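Local coordinates for Cgl0159-like domain-containing protein (Corynebacterium glutamicum, PDB 3FOK) that is of unknown function but folds as a TIM barrel, a scaffold used by many enzymes, and packs against further copies of itself, at residues R28-R33 with M137-V142; G39-L44 with L294-I299; L73-I78 with L276-D281; L181-S186 with I203-I208. One frame throughout, in Å; residues are numbered along the deposited sequence.

Interaction 1: R28-R33 with M137-V142; sequences RFKQRR and MVDRGV
F29 lies flat under R140, and round this pair the end of helix 23-30, which precedes the first strand of the TIM barrel, meets the end of helix 134-140, which leads into barrel strand 144-151. R140 CG sits 3.3 Å from the centroid of the F29 ring and only 5° off the ring normal, a CH-pi contact over the centre of one face. F29 sends its ring there with CG anti to the backbone N (chi1 -154°). The R140 chain bends at chi2 and chi3; its NE, beyond the rim on the same side of the ring as CG, has F29 CD2 near the edge of its guanidinium. The guanidinium plane is turned well away from the ring plane, and NH1 reaches a salt bridge with D215 of the second subunit.

The extended chain of K30 runs alongside the helix end to a weak salt bridge, NZ to D139 OD1 at 3.4 Å. The R32 chain turns at chi3 and its guanidinium is gripped at every nitrogen: NH1 by the carbonyls of L104 and K107, NE by water 1, which also donates to R140 O, and NH2 by D143 and by G141 O. G141, at positive phi, ends the helix. R32 NH2 meets G141 O at 2.9 Å, in the guanidinium plane but above the carbonyl plane.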
loop_
_atom_site.group_PDB
_atom_site.type_symbol
_atom_site.label_atom_id
_atom_site.label_comp_id
_atom_site.label_asym_id
_atom_site.label_seq_id
_atom_site.Cartn_x
_atom_site.Cartn_y
_atom_site.Cartn_z
ATOM N N ARG A 28 -28.643 -2.120 -22.179
ATOM C CA ARG A 28 -29.509 -0.961 -22.355
ATOM C C ARG A 28 -28.720 0.321 -22.160
ATOM O O ARG A 28 -29.024 1.353 -22.756
ATOM C CB ARG A 28 -30.671 -1.005 -21.362
ATOM C CG ARG A 28 -31.866 -1.808 -21.847
ATOM C CD ARG A 28 -32.816 -2.130 -20.709
ATOM N NE ARG A 28 -34.062 -2.712 -21.195
ATOM C CZ ARG A 28 -35.044 -2.009 -21.753
ATOM N NH1 ARG A 28 -34.924 -0.692 -21.891
ATOM N NH2 ARG A 28 -36.145 -2.622 -22.178
ATOM N N PHE A 29 -27.692 0.244 -21.329
ATOM C CA PHE A 29 -26.855 1.399 -21.048
ATOM C C PHE A 29 -26.072 1.810 -22.292
ATOM O O PHE A 29 -25.960 2.993 -22.602
ATOM C CB PHE A 29 -25.877 1.069 -19.917
ATOM C CG PHE A 29 -25.426 2.265 -19.134
ATOM C CD1 PHE A 29 -24.939 3.395 -19.777
ATOM C CD2 PHE A 29 -25.483 2.255 -17.745
ATOM C CE1 PHE A 29 -24.512 4.504 -19.050
ATOM C CE2 PHE A 29 -25.059 3.358 -17.007
ATOM C CZ PHE A 29 -24.573 4.485 -17.661
ATOM N N LYS A 30 -25.540 0.825 -23.004
ATOM C CA LYS A 30 -24.752 1.092 -24.198
ATOM C C LYS A 30 -25.574 1.421 -25.446
ATOM O O LYS A 30 -25.067 2.049 -26.377
ATOM C CB LYS A 30 -23.812 -0.089 -24.461
ATOM C CG LYS A 30 -22.835 -0.318 -23.309
ATOM C CD LYS A 30 -21.887 -1.485 -23.563
ATOM C CE LYS A 30 -20.894 -1.630 -22.412
ATOM N NZ LYS A 30 -19.909 -2.726 -22.642
ATOM N N GLN A 31 -26.838 1.007 -25.465
ATOM C CA GLN A 31 -27.709 1.291 -26.603
ATOM C C GLN A 31 -28.302 2.686 -26.455
ATOM O O GLN A 31 -29.053 3.164 -27.300
ATOM C CB GLN A 31 -28.821 0.248 -26.683
ATOM C CG GLN A 31 -28.368 -1.056 -27.308
ATOM C CD GLN A 31 -29.363 -2.177 -27.108
ATOM O OE1 GLN A 31 -30.570 -1.943 -26.996
ATOM N NE2 GLN A 31 -28.863 -3.410 -27.077
ATOM N N ARG A 32 -27.933 3.324 -25.356
ATOM C CA ARG A 32 -28.366 4.667 -25.000
ATOM C C ARG A 32 -27.969 5.695 -26.060
ATOM O O ARG A 32 -26.852 5.671 -26.573
ATOM C CB ARG A 32 -27.725 5.020 -23.654
ATOM C CG ARG A 32 -28.019 6.384 -23.092
ATOM C CD ARG A 32 -27.386 6.492 -21.708
ATOM N NE ARG A 32 -25.974 6.856 -21.745
ATOM C CZ ARG A 32 -25.539 8.110 -21.777
ATOM N NH1 ARG A 32 -26.411 9.108 -21.776
ATOM N NH2 ARG A 32 -24.241 8.372 -21.808
ATOM N N ARG A 33 -28.892 6.594 -26.388
ATOM C CA ARG A 33 -28.626 7.643 -27.366
ATOM C C ARG A 33 -27.777 8.707 -26.692
ATOM O O ARG A 33 -28.199 9.309 -25.703
ATOM C CB ARG A 33 -29.933 8.272 -27.840
ATOM C CG ARG A 33 -30.791 7.357 -28.684
ATOM C CD ARG A 33 -30.730 7.758 -30.149
ATOM N NE ARG A 33 -31.080 9.166 -30.339
ATOM C CZ ARG A 33 -32.173 9.743 -29.843
ATOM N NH1 ARG A 33 -33.036 9.038 -29.117
ATOM N NH2 ARG A 33 -32.409 11.027 -30.077
HETATM N N MSE A 137 -16.513 4.003 -16.354
HETATM C CA MSE A 137 -17.226 5.105 -16.979
HETATM C C MSE A 137 -16.957 5.104 -18.479
HETATM O O MSE A 137 -17.878 5.252 -19.284
HETATM C CB MSE A 137 -16.797 6.429 -16.359
HETATM C CG MSE A 137 -17.124 6.534 -14.884
HETATM SE SE MSE A 137 -16.976 8.333 -14.186
HETATM C CE MSE A 137 -18.826 8.758 -14.162
ATOM N N VAL A 138 -15.694 4.930 -18.854
ATOM C CA VAL A 138 -15.333 4.887 -20.260
ATOM C C VAL A 138 -16.061 3.724 -20.931
ATOM O O VAL A 138 -16.645 3.880 -22.000
ATOM C CB VAL A 138 -13.810 4.710 -20.442
ATOM C CG1 VAL A 138 -13.489 4.387 -21.894
ATOM C CG2 VAL A 138 -13.091 5.973 -20.017
ATOM N N ASP A 139 -16.023 2.560 -20.291
ATOM C CA ASP A 139 -16.675 1.369 -20.821
ATOM C C ASP A 139 -18.187 1.513 -20.961
ATOM O O ASP A 139 -18.775 1.087 -21.953
ATOM C CB ASP A 139 -16.388 0.168 -19.923
ATOM C CG ASP A 139 -17.236 -1.042 -20.284
ATOM O OD1 ASP A 139 -17.009 -1.633 -21.365
ATOM O OD2 ASP A 139 -18.140 -1.395 -19.493
ATOM N N ARG A 140 -18.810 2.121 -19.961
ATOM C CA ARG A 140 -20.257 2.292 -19.939
ATOM C C ARG A 140 -20.741 3.451 -20.796
ATOM O O ARG A 140 -21.876 3.449 -21.279
ATOM C CB ARG A 140 -20.722 2.510 -18.504
ATOM C CG ARG A 140 -22.052 1.894 -18.193
ATOM C CD ARG A 140 -21.940 0.393 -18.102
ATOM N NE ARG A 140 -22.847 -0.116 -17.082
ATOM C CZ ARG A 140 -22.788 -1.340 -16.569
ATOM N NH1 ARG A 140 -21.859 -2.198 -16.986
ATOM N NH2 ARG A 140 -23.649 -1.698 -15.621
ATOM N N GLY A 141 -19.885 4.452 -20.967
ATOM C CA GLY A 141 -20.262 5.597 -21.764
ATOM C C GLY A 141 -20.760 6.778 -20.956
ATOM O O GLY A 141 -21.442 7.644 -21.504
ATOM N N VAL A 142 -20.454 6.832 -19.661
ATOM C CA VAL A 142 -20.908 7.981 -18.887
ATOM C C VAL A 142 -20.109 9.145 -19.468
ATOM O O VAL A 142 -18.974 8.973 -19.909
ATOM C CB VAL A 142 -20.619 7.846 -17.369
ATOM C CG1 VAL A 142 -20.946 6.441 -16.892
ATOM C CG2 VAL A 142 -19.199 8.225 -17.083
HETATM O O HOH W 1 -23.932 5.154 -22.716
#

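Interaction 2: G39-L44 with L294-I299; sequences GEDGKL and LVHTDI
H296, the first residue to leave helical geometry after helix 284-295, points its imidazole at the turn carrying D41 and the K43 that follows it. Its CB skirts D41, 4.2 Å from OD2, and CG comes nearer. CD2 meets the carboxylate most closely, 3.0 Å from D41 OD2, with D41 OD1 almost as near. The carboxylate and ring planes are 35° apart. CE1 comes within 3.8 Å of K43 O. At the tip, H296 NE2 donates a weak hydrogen bond to K43 O, 3.4 Å and bent to 126°. It also lies close to D41 OD1, but at a poor angle for bonding. A nearby carboxylate would tend to raise the pKa of the imidazole.

K43 CB lies over one face of the ring, toward its rim. The turn is a type I beta turn from G39 to G42, just ahead of 44-48, the first strand of the TIM barrel, beside which the last barrel helix ends. D41 CG sits between its own backbone N and carbonyl carbon (chi1 76°), which brings OD1 round to accept a weak but straight bond from K43 N. Beside the ring, V295 CG1 packs on K43 CB at 3.8 Å.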
loop_
_atom_site.group_PDB
_atom_site.type_symbol
_atom_site.label_atom_id
_atom_site.label_comp_id
_atom_site.label_asym_id
_atom_site.label_seq_id
_atom_site.Cartn_x
_atom_site.Cartn_y
_atom_site.Cartn_z
ATOM N N GLY A 39 -24.527 22.028 -25.309
ATOM C CA GLY A 39 -25.491 22.303 -26.353
ATOM C C GLY A 39 -25.136 23.571 -27.098
ATOM O O GLY A 39 -24.016 24.075 -26.998
ATOM N N GLU A 40 -26.098 24.099 -27.841
ATOM C CA GLU A 40 -25.893 25.308 -28.620
ATOM C C GLU A 40 -25.614 26.540 -27.764
ATOM O O GLU A 40 -24.816 27.397 -28.149
ATOM C CB GLU A 40 -27.107 25.557 -29.519
ATOM C CG GLU A 40 -27.276 24.523 -30.632
ATOM C CD GLU A 40 -27.601 23.125 -30.116
ATOM O OE1 GLU A 40 -27.482 22.161 -30.905
ATOM O OE2 GLU A 40 -27.991 22.987 -28.934
ATOM N N ASP A 41 -26.257 26.631 -26.603
ATOM C CA ASP A 41 -26.057 27.786 -25.734
ATOM C C ASP A 41 -24.874 27.597 -24.787
ATOM O O ASP A 41 -24.587 28.458 -23.957
ATOM C CB ASP A 41 -27.341 28.089 -24.951
ATOM C CG ASP A 41 -27.577 27.125 -23.809
ATOM O OD1 ASP A 41 -27.239 25.930 -23.946
ATOM O OD2 ASP A 41 -28.115 27.566 -22.772
ATOM N N GLY A 42 -24.188 26.467 -24.925
ATOM C CA GLY A 42 -23.022 26.186 -24.104
ATOM C C GLY A 42 -23.255 26.043 -22.612
ATOM O O GLY A 42 -22.296 25.998 -21.841
ATOM N N LYS A 43 -24.516 25.973 -22.196
ATOM C CA LYS A 43 -24.836 25.825 -20.780
ATOM C C LYS A 43 -25.192 24.387 -20.431
ATOM O O LYS A 43 -25.560 23.594 -21.303
ATOM C CB LYS A 43 -25.989 26.751 -20.389
ATOM C CG LYS A 43 -25.554 28.134 -19.914
ATOM C CD LYS A 43 -24.835 28.913 -20.997
ATOM C CE LYS A 43 -24.544 30.338 -20.547
ATOM N NZ LYS A 43 -23.661 30.383 -19.345
ATOM N N LEU A 44 -25.096 24.059 -19.145
ATOM C CA LEU A 44 -25.380 22.709 -18.679
ATOM C C LEU A 44 -26.191 22.731 -17.385
ATOM O O LEU A 44 -25.907 23.512 -16.478
ATOM C CB LEU A 44 -24.052 21.974 -18.463
ATOM C CG LEU A 44 -23.964 20.451 -18.528
ATOM C CD1 LEU A 44 -24.382 19.962 -19.909
ATOM C CD2 LEU A 44 -22.531 20.028 -18.233
ATOM N N LEU A 294 -33.625 29.099 -15.932
ATOM C CA LEU A 294 -32.630 30.009 -15.380
ATOM C C LEU A 294 -31.303 29.716 -16.079
ATOM O O LEU A 294 -30.479 30.607 -16.276
ATOM C CB LEU A 294 -32.504 29.773 -13.873
ATOM C CG LEU A 294 -32.450 30.979 -12.932
ATOM C CD1 LEU A 294 -33.475 32.029 -13.338
ATOM C CD2 LEU A 294 -32.714 30.500 -11.511
ATOM N N VAL A 295 -31.119 28.454 -16.459
ATOM C CA VAL A 295 -29.910 27.994 -17.138
ATOM C C VAL A 295 -30.045 28.122 -18.653
ATOM O O VAL A 295 -29.171 28.684 -19.317
ATOM C CB VAL A 295 -29.601 26.520 -16.776
ATOM C CG1 VAL A 295 -28.416 26.021 -17.578
ATOM C CG2 VAL A 295 -29.316 26.403 -15.284
ATOM N N HIS A 296 -31.129 27.580 -19.200
ATOM C CA HIS A 296 -31.376 27.673 -20.635
ATOM C C HIS A 296 -32.503 28.669 -20.843
ATOM O O HIS A 296 -33.680 28.310 -20.813
ATOM C CB HIS A 296 -31.769 26.314 -21.219
ATOM C CG HIS A 296 -30.634 25.343 -21.289
ATOM N ND1 HIS A 296 -30.305 24.507 -20.241
ATOM C CD2 HIS A 296 -29.719 25.118 -22.254
ATOM C CE1 HIS A 296 -29.231 23.812 -20.564
ATOM N NE2 HIS A 296 -28.851 24.160 -21.777
ATOM N N THR A 297 -32.132 29.928 -21.044
ATOM C CA THR A 297 -33.110 30.986 -21.235
ATOM C C THR A 297 -33.888 30.831 -22.539
ATOM O O THR A 297 -34.395 31.804 -23.089
ATOM C CB THR A 297 -32.432 32.371 -21.190
ATOM O OG1 THR A 297 -31.465 32.468 -22.240
ATOM C CG2 THR A 297 -31.736 32.574 -19.850
ATOM N N ASP A 298 -33.980 29.595 -23.023
ATOM C CA ASP A 298 -34.709 29.277 -24.247
ATOM C C ASP A 298 -34.546 30.291 -25.374
ATOM O O ASP A 298 -35.530 30.651 -26.022
ATOM C CB ASP A 298 -36.202 29.124 -23.939
ATOM C CG ASP A 298 -36.547 27.764 -23.366
ATOM O OD1 ASP A 298 -36.448 26.764 -24.110
ATOM O OD2 ASP A 298 -36.921 27.692 -22.176
ATOM N N ILE A 299 -33.322 30.754 -25.620
ATOM C CA ILE A 299 -33.107 31.725 -26.694
ATOM C C ILE A 299 -33.121 31.061 -28.071
ATOM O O ILE A 299 -33.390 29.842 -28.138
ATOM C CB ILE A 299 -31.769 32.505 -26.531
ATOM C CG1 ILE A 299 -30.955 31.954 -25.353
ATOM C CG2 ILE A 299 -32.063 33.986 -26.334
ATOM C CD1 ILE A 299 -29.628 32.673 -25.135
#

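Interaction 3: L73-I78 with L276-D281; sequences LERMAI and LLYPQD
R75 lays its guanidinium flat over one face of the Y278 ring, the two planes only 3° apart. This joins helix 69-81, the first helix of the TIM barrel proper, to the loop that follows the last barrel strand, 267-272. R75 NE lies 3.1 Å above the ring plane, offset toward the rim, and is 3.2 Å from Y278 CD1. Behind it R75 CD rests on Y278 CE1 at 3.3 Å, so the end of the arginine chain crosses the tyrosine at about a right angle while its flat head stays parallel to the ring. A bend at chi3 (88°) turns the head into that plane.

Next to this pair, L277 CD2 packs against the R75 backbone, 3.5 Å from R75 O, and against the methyl CE of selenomethionine M76. M76 is folded at chi2 and chi3, which swings CE round toward the leucine.

One shell out, V47 of strand 44-48 touches both M76 and L277, tying the apolar half of the contact to the barrel wall. V284, on the helix 284-295 that follows the loop, lies against both R75 and P279, and M66 touches Y278. The tyrosine backbone has positive phi and psi, reversing the chain just before P279. That proline sets its CD 4.1 Å from R75 NH2, at the edge of the guanidinium.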
loop_
_atom_site.group_PDB
_atom_site.type_symbol
_atom_site.label_atom_id
_atom_site.label_comp_id
_atom_site.label_asym_id
_atom_site.label_seq_id
_atom_site.Cartn_x
_atom_site.Cartn_y
_atom_site.Cartn_z
ATOM N N LEU A 73 -36.308 7.712 -7.477
ATOM C CA LEU A 73 -36.292 7.475 -8.913
ATOM C C LEU A 73 -37.425 8.218 -9.618
ATOM O O LEU A 73 -37.227 8.763 -10.704
ATOM C CB LEU A 73 -36.372 5.970 -9.202
ATOM C CG LEU A 73 -35.128 5.151 -8.820
ATOM C CD1 LEU A 73 -35.390 3.666 -9.028
ATOM C CD2 LEU A 73 -33.944 5.605 -9.655
ATOM N N GLU A 74 -38.605 8.248 -9.003
ATOM C CA GLU A 74 -39.746 8.945 -9.592
ATOM C C GLU A 74 -39.434 10.432 -9.702
ATOM O O GLU A 74 -39.603 11.043 -10.757
ATOM C CB GLU A 74 -41.000 8.763 -8.732
ATOM C CG GLU A 74 -42.167 8.072 -9.435
ATOM C CD GLU A 74 -42.585 8.761 -10.726
ATOM O OE1 GLU A 74 -42.980 9.947 -10.685
ATOM O OE2 GLU A 74 -42.519 8.108 -11.787
ATOM N N ARG A 75 -38.977 11.013 -8.598
ATOM C CA ARG A 75 -38.644 12.428 -8.568
ATOM C C ARG A 75 -37.570 12.730 -9.610
ATOM O O ARG A 75 -37.558 13.800 -10.209
ATOM C CB ARG A 75 -38.175 12.813 -7.163
ATOM C CG ARG A 75 -39.148 12.362 -6.077
ATOM C CD ARG A 75 -38.627 12.638 -4.679
ATOM N NE ARG A 75 -38.977 13.975 -4.218
ATOM C CZ ARG A 75 -40.079 14.269 -3.535
ATOM N NH1 ARG A 75 -40.945 13.318 -3.222
ATOM N NH2 ARG A 75 -40.317 15.521 -3.172
HETATM N N MSE A 76 -36.678 11.768 -9.831
HETATM C CA MSE A 76 -35.613 11.919 -10.815
HETATM C C MSE A 76 -36.207 11.869 -12.219
HETATM O O MSE A 76 -35.878 12.691 -13.076
HETATM C CB MSE A 76 -34.570 10.802 -10.658
HETATM C CG MSE A 76 -33.193 11.279 -10.209
HETATM SE SE MSE A 76 -32.385 12.543 -11.428
HETATM C CE MSE A 76 -33.280 14.126 -10.812
ATOM N N ALA A 77 -37.086 10.895 -12.445
ATOM C CA ALA A 77 -37.736 10.727 -13.739
ATOM C C ALA A 77 -38.467 12.006 -14.129
ATOM O O ALA A 77 -38.435 12.421 -15.289
ATOM C CB ALA A 77 -38.710 9.565 -13.685
ATOM N N ILE A 78 -39.126 12.626 -13.154
ATOM C CA ILE A 78 -39.856 13.862 -13.399
ATOM C C ILE A 78 -38.885 14.948 -13.847
ATOM O O ILE A 78 -39.090 15.593 -14.876
ATOM C CB ILE A 78 -40.593 14.336 -12.127
ATOM C CG1 ILE A 78 -41.723 13.360 -11.791
ATOM C CG2 ILE A 78 -41.139 15.744 -12.330
ATOM C CD1 ILE A 78 -42.461 13.693 -10.510
ATOM N N LEU A 276 -33.873 20.866 -5.775
ATOM C CA LEU A 276 -34.769 20.643 -6.904
ATOM C C LEU A 276 -35.653 19.410 -6.721
ATOM O O LEU A 276 -36.810 19.398 -7.146
ATOM C CB LEU A 276 -33.946 20.548 -8.190
ATOM C CG LEU A 276 -33.057 21.779 -8.410
ATOM C CD1 LEU A 276 -32.176 21.567 -9.627
ATOM C CD2 LEU A 276 -33.917 23.026 -8.570
ATOM N N LEU A 277 -35.096 18.368 -6.112
ATOM C CA LEU A 277 -35.845 17.148 -5.814
ATOM C C LEU A 277 -36.171 17.409 -4.353
ATOM O O LEU A 277 -35.337 17.957 -3.641
ATOM C CB LEU A 277 -34.946 15.917 -5.901
ATOM C CG LEU A 277 -34.104 15.662 -7.151
ATOM C CD1 LEU A 277 -33.029 14.638 -6.823
ATOM C CD2 LEU A 277 -34.985 15.183 -8.294
ATOM N N TYR A 278 -37.357 17.040 -3.890
ATOM C CA TYR A 278 -37.702 17.290 -2.488
ATOM C C TYR A 278 -37.719 18.788 -2.181
ATOM O O TYR A 278 -37.024 19.245 -1.271
ATOM C CB TYR A 278 -36.686 16.635 -1.547
ATOM C CG TYR A 278 -36.385 15.197 -1.856
ATOM C CD1 TYR A 278 -37.285 14.184 -1.526
ATOM C CD2 TYR A 278 -35.205 14.847 -2.509
ATOM C CE1 TYR A 278 -37.015 12.859 -1.843
ATOM C CE2 TYR A 278 -34.930 13.530 -2.834
ATOM C CZ TYR A 278 -35.837 12.541 -2.500
ATOM O OH TYR A 278 -35.568 11.236 -2.839
ATOM N N PRO A 279 -38.482 19.578 -2.950
ATOM C CA PRO A 279 -38.495 21.009 -2.636
ATOM C C PRO A 279 -39.215 21.182 -1.300
ATOM O O PRO A 279 -39.807 20.235 -0.789
ATOM C CB PRO A 279 -39.277 21.611 -3.800
ATOM C CG PRO A 279 -38.999 20.655 -4.925
ATOM C CD PRO A 279 -39.129 19.318 -4.246
ATOM N N GLN A 280 -39.162 22.384 -0.737
ATOM C CA GLN A 280 -39.806 22.662 0.545
ATOM C C GLN A 280 -41.306 22.376 0.477
ATOM O O GLN A 280 -41.928 22.009 1.476
ATOM C CB GLN A 280 -39.552 24.121 0.938
ATOM C CG GLN A 280 -39.848 24.454 2.392
ATOM C CD GLN A 280 -38.920 25.534 2.927
ATOM O OE1 GLN A 280 -39.102 26.037 4.036
ATOM N NE2 GLN A 280 -37.907 25.888 2.136
ATOM N N ASP A 281 -41.878 22.545 -0.710
ATOM C CA ASP A 281 -43.294 22.295 -0.932
ATOM C C ASP A 281 -43.419 21.025 -1.765
ATOM O O ASP A 281 -42.440 20.300 -1.949
ATOM C CB ASP A 281 -43.929 23.470 -1.675
ATOM C CG ASP A 281 -43.280 23.724 -3.017
ATOM O OD1 ASP A 281 -43.657 24.709 -3.686
ATOM O OD2 ASP A 281 -42.393 22.935 -3.408
#

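Interaction 4: L181-S186 with I203-I208; sequences LEPFMS and IQSVAI
The Q204 carboxamide carries the selenium of selenomethionine M185 over one of its faces, with Q204 NE2 the nearest amide atom at 4.0 Å from M185 SE. The P183 ring comes in closer to the helix: its CB lies 3.7 Å from S205 O and 3.8 Å from S205 OG, while its CG just reaches V206 CG2. The F184 ring, by contrast, is on the other side of the strand, where L197 and P224 touch it; what F184 gives the helix is its backbone, with N 3.8 Å from S205 CB.

This is the familiar TIM-barrel layering of an outer helix on the wall of the barrel. Strand 179-189, helix 199-210 and strand 219-224 form a beta-alpha-beta crossover, and the helix segment passes the strand segment at 128°, with axes 6.9 Å apart at closest. Alternate strand residues, P183 and M185, point toward the helix, and S205 points back between them. M185 CG lies 4.0 Å from S205 CB; the place of the CE methyl beyond selenium is doubtful. Outside, the third subunit brings G55 against Q204 and I208.

S205 OG, with chi1 of 70°, is turned back along its own helix and bonds to V202 O. Water 2 donates both to that hydroxyl and to P183 O, at 2.8 Å from the latter. Polar atoms buried between strand and helix are thus satisfied by the helix backbone and a bridging water, leaving apolar and selenium contacts to make the direct join.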
loop_
_atom_site.group_PDB
_atom_site.type_symbol
_atom_site.label_atom_id
_atom_site.label_comp_id
_atom_site.label_asym_id
_atom_site.label_seq_id
_atom_site.Cartn_x
_atom_site.Cartn_y
_atom_site.Cartn_z
ATOM N N LEU A 181 -14.769 18.567 -9.968
ATOM C CA LEU A 181 -14.310 18.502 -8.582
ATOM C C LEU A 181 -15.126 19.461 -7.715
ATOM O O LEU A 181 -15.283 20.636 -8.062
ATOM C CB LEU A 181 -12.824 18.871 -8.471
ATOM C CG LEU A 181 -11.768 18.108 -9.277
ATOM C CD1 LEU A 181 -10.387 18.562 -8.823
ATOM C CD2 LEU A 181 -11.917 16.613 -9.076
ATOM N N GLU A 182 -15.640 18.957 -6.595
ATOM C CA GLU A 182 -16.420 19.773 -5.669
ATOM C C GLU A 182 -15.535 20.013 -4.452
ATOM O O GLU A 182 -15.472 19.180 -3.549
ATOM C CB GLU A 182 -17.697 19.040 -5.249
ATOM C CG GLU A 182 -18.720 19.924 -4.535
ATOM C CD GLU A 182 -19.958 19.155 -4.091
ATOM O OE1 GLU A 182 -20.440 18.296 -4.860
ATOM O OE2 GLU A 182 -20.458 19.418 -2.978
ATOM N N PRO A 183 -14.831 21.158 -4.417
ATOM C CA PRO A 183 -13.945 21.485 -3.301
ATOM C C PRO A 183 -14.628 22.225 -2.158
ATOM O O PRO A 183 -15.666 22.861 -2.338
ATOM C CB PRO A 183 -12.881 22.333 -3.966
ATOM C CG PRO A 183 -13.715 23.159 -4.896
ATOM C CD PRO A 183 -14.687 22.153 -5.496
ATOM N N PHE A 184 -14.008 22.140 -0.987
ATOM C CA PHE A 184 -14.496 22.779 0.226
ATOM C C PHE A 184 -13.375 22.788 1.247
ATOM O O PHE A 184 -12.512 21.910 1.240
ATOM C CB PHE A 184 -15.634 21.973 0.862
ATOM C CG PHE A 184 -16.989 22.239 0.292
ATOM C CD1 PHE A 184 -17.590 23.484 0.440
ATOM C CD2 PHE A 184 -17.696 21.219 -0.335
ATOM C CE1 PHE A 184 -18.884 23.708 -0.026
ATOM C CE2 PHE A 184 -18.986 21.430 -0.804
ATOM C CZ PHE A 184 -19.585 22.679 -0.648
HETATM N N MSE A 185 -13.387 23.789 2.115
HETATM C CA MSE A 185 -12.436 23.840 3.208
HETATM C C MSE A 185 -13.391 23.373 4.297
HETATM O O MSE A 185 -14.519 23.861 4.366
HETATM C CB MSE A 185 -11.969 25.271 3.487
HETATM C CG MSE A 185 -11.107 25.889 2.388
HETATM SE SE MSE A 185 -9.405 25.014 2.085
HETATM C CE MSE A 185 -10.004 23.684 0.860
ATOM N N SER A 186 -12.977 22.414 5.115
ATOM C CA SER A 186 -13.858 21.915 6.164
ATOM C C SER A 186 -13.174 21.885 7.519
ATOM O O SER A 186 -11.956 21.750 7.604
ATOM C CB SER A 186 -14.355 20.512 5.809
ATOM O OG SER A 186 -15.086 20.517 4.596
ATOM N N ILE A 203 -12.299 30.284 -2.155
ATOM C CA ILE A 203 -11.219 30.639 -3.061
ATOM C C ILE A 203 -9.991 29.769 -2.808
ATOM O O ILE A 203 -9.375 29.259 -3.751
ATOM C CB ILE A 203 -10.853 32.129 -2.912
ATOM C CG1 ILE A 203 -11.963 32.986 -3.530
ATOM C CG2 ILE A 203 -9.505 32.422 -3.573
ATOM C CD1 ILE A 203 -11.779 34.475 -3.354
ATOM N N GLN A 204 -9.645 29.580 -1.538
ATOM C CA GLN A 204 -8.488 28.766 -1.193
ATOM C C GLN A 204 -8.681 27.313 -1.631
ATOM O O GLN A 204 -7.734 26.656 -2.061
ATOM C CB GLN A 204 -8.229 28.812 0.313
ATOM C CG GLN A 204 -6.891 28.210 0.712
ATOM C CD GLN A 204 -6.691 28.156 2.214
ATOM O OE1 GLN A 204 -5.611 27.799 2.692
ATOM N NE2 GLN A 204 -7.730 28.506 2.968
ATOM N N SER A 205 -9.908 26.812 -1.517
ATOM C CA SER A 205 -10.194 25.434 -1.896
ATOM C C SER A 205 -10.060 25.243 -3.401
ATOM O O SER A 205 -9.631 24.187 -3.864
ATOM C CB SER A 205 -11.602 25.020 -1.438
ATOM O OG SER A 205 -12.613 25.679 -2.169
ATOM N N VAL A 206 -10.428 26.266 -4.163
ATOM C CA VAL A 206 -10.335 26.187 -5.614
ATOM C C VAL A 206 -8.879 26.159 -6.060
ATOM O O VAL A 206 -8.507 25.376 -6.937
ATOM C CB VAL A 206 -11.044 27.378 -6.280
ATOM C CG1 VAL A 206 -10.828 27.341 -7.772
ATOM C CG2 VAL A 206 -12.532 27.331 -5.973
ATOM N N ALA A 207 -8.056 27.009 -5.454
ATOM C CA ALA A 207 -6.637 27.067 -5.800
ATOM C C ALA A 207 -5.968 25.718 -5.548
ATOM O O ALA A 207 -5.065 25.314 -6.279
ATOM C CB ALA A 207 -5.942 28.153 -4.996
ATOM N N ILE A 208 -6.426 25.019 -4.515
ATOM C CA ILE A 208 -5.877 23.717 -4.172
ATOM C C ILE A 208 -6.381 22.637 -5.121
ATOM O O ILE A 208 -5.590 21.891 -5.697
ATOM C CB ILE A 208 -6.231 23.330 -2.713
ATOM C CG1 ILE A 208 -5.506 24.267 -1.740
ATOM C CG2 ILE A 208 -5.847 21.877 -2.447
ATOM C CD1 ILE A 208 -5.930 24.112 -0.303
HETATM O O HOH W 2 -15.502 25.577 -1.591
#

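Interaction 4 is the buried one, a strand-to-helix contact within a single crossover of the barrel; the other three are partly buried. Interactions 2 and 3 both involve the closure of the barrel: 294-299 ends the helix 284-295 that the loop 276-281 leads into, while strand 44-48 begins in interaction 2, and its V47 touches interaction 3. Interaction 1 instead brings in the helix 23-30 that precedes the barrel. Chemistry follows place. Interaction 1 mixes charge, water and an aromatic face, interaction 2 relies on weak polar contacts, and interaction 3 on a flat arginine over tyrosine. Interactions 1 and 4, centres about 31 Å apart, lie on opposite sides of the chain's centre, each beside a different neighbouring subunit.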